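PDB 5VXV: peroxisomal membrane protein PEX15 from Saccharomyces cerevisiae, which anchors the AAA-ATPase pair Pex1 and Pex6 to the peroxisomal membrane, where their complex extracts the import receptor Pex5. Local coordinates for residues 4-7 and 8-12; 135-138 and 139-142. One frame throughout, in Å; residues are numbered along the deposited sequence. Where two conformers were deposited one is given.

Contact 1 (4-7 and 8-12)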
# COMPACT_ATOMS: atom_id res chain seq x y z
N VAL A 4 -11.58 -11.04 -23.62
CA VAL A 4 -10.42 -10.17 -23.43
C VAL A 4 -10.02 -10.12 -21.96
O VAL A 4 -8.83 -10.17 -21.63
CB VAL A 4 -10.70 -8.77 -24.00
CG1 VAL A 4 -10.78 -8.82 -25.51
CG2 VAL A 4 -11.97 -8.16 -23.41
N PHE A 5 -11.00 -10.03 -21.06
CA PHE A 5 -10.66 -10.05 -19.64
C PHE A 5 -10.01 -11.38 -19.26
O PHE A 5 -9.04 -11.41 -18.49
CB PHE A 5 -11.90 -9.80 -18.78
CG PHE A 5 -11.62 -9.69 -17.30
CD1 PHE A 5 -10.53 -8.97 -16.84
CD2 PHE A 5 -12.45 -10.31 -16.38
CE1 PHE A 5 -10.27 -8.87 -15.49
CE2 PHE A 5 -12.19 -10.21 -15.02
CZ PHE A 5 -11.10 -9.48 -14.58
N GLN A 6 -10.51 -12.49 -19.81
CA GLN A 6 -9.89 -13.78 -19.55
C GLN A 6 -8.44 -13.80 -20.03
O GLN A 6 -7.57 -14.39 -19.37
CB GLN A 6 -10.69 -14.90 -20.22
CG GLN A 6 -10.21 -16.29 -19.86
CD GLN A 6 -10.40 -16.61 -18.39
OE1 GLN A 6 -11.52 -16.59 -17.88
NE2 GLN A 6 -9.30 -16.88 -17.70
N GLU A 7 -8.16 -13.17 -21.18
CA GLU A 7 -6.78 -13.10 -21.65
C GLU A 7 -5.89 -12.37 -20.65
O GLU A 7 -4.75 -12.77 -20.42
CB GLU A 7 -6.73 -12.41 -23.02
CG GLU A 7 -7.34 -13.22 -24.15
CD GLU A 7 -7.18 -12.54 -25.50
OE1 GLU A 7 -6.30 -11.66 -25.62
OE2 GLU A 7 -7.93 -12.88 -26.43
N CYS A 8 -6.40 -11.29 -20.06
CA CYS A 8 -5.64 -10.58 -19.04
C CYS A 8 -5.41 -11.46 -17.81
O CYS A 8 -4.31 -11.49 -17.25
CB CYS A 8 -6.36 -9.30 -18.64
SG CYS A 8 -6.55 -8.07 -19.96
N VAL A 9 -6.44 -12.19 -17.38
CA VAL A 9 -6.30 -13.09 -16.25
C VAL A 9 -5.25 -14.15 -16.54
O VAL A 9 -4.41 -14.47 -15.69
CB VAL A 9 -7.66 -13.73 -15.90
CG1 VAL A 9 -7.51 -14.83 -14.85
CG2 VAL A 9 -8.64 -12.66 -15.41
N ASN A 10 -5.27 -14.72 -17.75
CA ASN A 10 -4.32 -15.78 -18.09
C ASN A 10 -2.89 -15.26 -18.05
O ASN A 10 -1.98 -15.98 -17.61
CB ASN A 10 -4.65 -16.35 -19.47
CG ASN A 10 -5.95 -17.13 -19.48
OD1 ASN A 10 -6.47 -17.50 -18.43
ND2 ASN A 10 -6.48 -17.38 -20.68
N LEU A 11 -2.67 -14.03 -18.51
CA LEU A 11 -1.34 -13.44 -18.41
C LEU A 11 -0.92 -13.26 -16.96
O LEU A 11 0.25 -13.48 -16.61
CB LEU A 11 -1.31 -12.10 -19.15
CG LEU A 11 -1.40 -12.21 -20.68
CD1 LEU A 11 -1.74 -10.87 -21.30
CD2 LEU A 11 -0.09 -12.74 -21.25
N PHE A 12 -1.85 -12.86 -16.09
CA PHE A 12 -1.54 -12.73 -14.68
C PHE A 12 -1.15 -14.07 -14.07
O PHE A 12 -0.16 -14.16 -13.32
CB PHE A 12 -2.73 -12.12 -13.94
CG PHE A 12 -2.50 -11.93 -12.47
CD1 PHE A 12 -1.91 -10.77 -12.00
CD2 PHE A 12 -2.88 -12.91 -11.56
CE1 PHE A 12 -1.69 -10.59 -10.64
CE2 PHE A 12 -2.66 -12.73 -10.20
CZ PHE A 12 -2.07 -11.57 -9.75

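Contact 2 (135-138 and 139-142)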
# COMPACT_ATOMS: atom_id res chain seq x y z
N THR A 135 -11.62 1.90 14.52
CA THR A 135 -12.89 2.31 15.12
C THR A 135 -14.05 1.52 14.53
O THR A 135 -14.80 0.85 15.24
CB THR A 135 -13.11 3.81 14.93
OG1 THR A 135 -12.02 4.54 15.50
CG2 THR A 135 -14.42 4.27 15.57
N LYS A 136 -14.20 1.58 13.20
CA LYS A 136 -15.36 0.99 12.54
C LYS A 136 -15.32 -0.54 12.58
O LYS A 136 -16.38 -1.17 12.53
CB LYS A 136 -15.44 1.48 11.10
CG LYS A 136 -15.81 2.95 10.97
N MSE A 137 -14.14 -1.14 12.66
CA MSE A 137 -14.03 -2.59 12.61
C MSE A 137 -13.62 -3.21 13.95
O MSE A 137 -13.24 -4.37 14.01
CB MSE A 137 -13.03 -3.01 11.52
CG MSE A 137 -13.51 -2.66 10.12
SE MSE A 137 -15.10 -3.67 9.58
CE MSE A 137 -14.20 -5.29 8.95
N ARG A 138 -13.72 -2.43 15.02
CA ARG A 138 -13.56 -2.97 16.36
C ARG A 138 -14.52 -4.14 16.55
O ARG A 138 -15.71 -4.04 16.24
CB ARG A 138 -13.84 -1.87 17.39
CG ARG A 138 -13.49 -2.23 18.83
CD ARG A 138 -13.68 -1.02 19.73
NE ARG A 138 -13.45 -1.32 21.14
CZ ARG A 138 -12.25 -1.37 21.72
NH1 ARG A 138 -11.15 -1.15 21.00
NH2 ARG A 138 -12.14 -1.65 23.01
N THR A 139 -13.98 -5.26 17.06
CA THR A 139 -14.67 -6.53 17.25
C THR A 139 -14.54 -7.42 16.01
O THR A 139 -14.73 -8.64 16.10
CB THR A 139 -16.15 -6.34 17.61
OG1 THR A 139 -16.26 -5.65 18.86
CG2 THR A 139 -16.88 -7.69 17.74
N THR A 140 -14.20 -6.84 14.86
CA THR A 140 -14.04 -7.59 13.62
C THR A 140 -12.77 -7.17 12.89
O THR A 140 -12.77 -6.87 11.69
CB THR A 140 -15.26 -7.42 12.72
OG1 THR A 140 -15.45 -6.03 12.40
CG2 THR A 140 -16.52 -7.93 13.40
N ILE A 141 -11.63 -7.18 13.60
CA ILE A 141 -10.35 -6.73 13.06
C ILE A 141 -9.65 -7.88 12.35
O ILE A 141 -9.59 -9.01 12.85
CB ILE A 141 -9.44 -6.18 14.19
CG1 ILE A 141 -10.07 -4.95 14.85
CG2 ILE A 141 -8.05 -5.85 13.64
CD1 ILE A 141 -10.03 -3.68 14.02
N ASP A 142 -9.09 -7.58 11.18
CA ASP A 142 -8.15 -8.45 10.48
C ASP A 142 -6.77 -8.22 11.09
O ASP A 142 -6.08 -7.26 10.74
CB ASP A 142 -8.17 -8.16 8.98
CG ASP A 142 -7.16 -8.97 8.19
OD1 ASP A 142 -6.38 -9.75 8.79
OD2 ASP A 142 -7.14 -8.82 6.95

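Contact 1 (4-7 and 8-12)
Gln6 and Asn10, one helical turn apart on helix 3-13, are joined amide to amide: Gln6 NE2 donates to Asn10 OD1 over 3.0 Å, with an N-H...O angle of 154°. The two amide groups are turned 38° against each other. Asn10 OD1 lies close to the plane of the Gln6 amide, but NE2 stands above the Asn10 carbonyl plane and does not meet a lone pair. The glutamine arrives there because its CG is anti to the backbone N (chi1 -173°) and the chain then bends at chi2, which swings the amide forward along the helix. Val9 CG1 sits beside the same nitrogen, 3.9 Å from Gln6 NE2. With an alanine at Asn10, the Gln6 amide is likely to lose this acceptor and be freer to turn about chi3. Next to this pair, Phe5 and Val9 make a CH-pi contact: Val9 CG2 lies over the middle of one ring face, 4.1 Å from the ring centroid. The Phe5 side chain also touches Ile41 and Leu44 of helix 39-51, while Cys8 is turned to Lys23 and Met24 of helix 17-27. Beneath the side chains run regular i to i+4 alpha-helical bonds, among them Val9 N to Phe5 O at 2.9 Å and Asn10 N to Gln6 O at 2.8 Å. A hydrogen bond between two side-chain amides thus links neighbouring turns on the more exposed side, while Phe5 and buried Cys8 face helices 39-51 and 17-27, consistent with an amphipathic helix.

Contact 2 (135-138 and 139-142)
A tight turn at the surface, just past the end of helix 112-136, brings Met137 against Thr140 and Ile141 in the short link to helix 143-161. Its bond is Thr140 N to Met137 O, 2.8 Å long with an N-H...O angle of 148°; the donor stands above the carbonyl plane. Thr140 OG1 lies 3.2 Å from that same Met137 O, placed there by a chi1 of 59° that sets the hydroxyl between its own backbone N and carbonyl carbon. The selenomethionine side chain of Met137 meets Thr140 nearly at a right angle. It is bent at chi2 and chi3, which carries SE to 3.7 Å from Thr140 OG1 and the terminal CE to 3.5 Å from Thr140 O. Met137 to Thr140 form a type II beta turn, in which Thr139 takes the third position with a positive phi of 90°, a conformation more often adopted by glycine. Just past the turn, the end of the Ile141 side chain comes back toward Met137: its CD1 approaches Met137 CB at 4.0 Å and lies 3.3 Å from Met137 O, so that this carbonyl has apolar as well as polar neighbours. Leu88 touches the Met137 side chain, and Leu188 touches Ile141. The connection ends at Asp142, the N-cap of the next helix, whose OD1 accepts a hydrogen bond from Gly145 N and whose backbone N is held by the hydroxyl of Tyr133.

Overall arrangement
The two contacts are local and come in series along the chain, contact 1 near the N-terminus and contact 2 well beyond the middle. Their centres are about 35 Å apart and their nearest atoms about 18 Å, so they do not meet directly. Contact 1 lies within helix 3-13, at one end of this largely helical domain; contact 2 joins helices 112-136 and 143-161 where the chain reverses between them. They therefore share no helix: one is a contact between successive turns of a single helix, the other a turn connecting two successive helices. Both belong to the predicted cytoplasmic part of Pex15, one piece of the longer membrane-anchored protein.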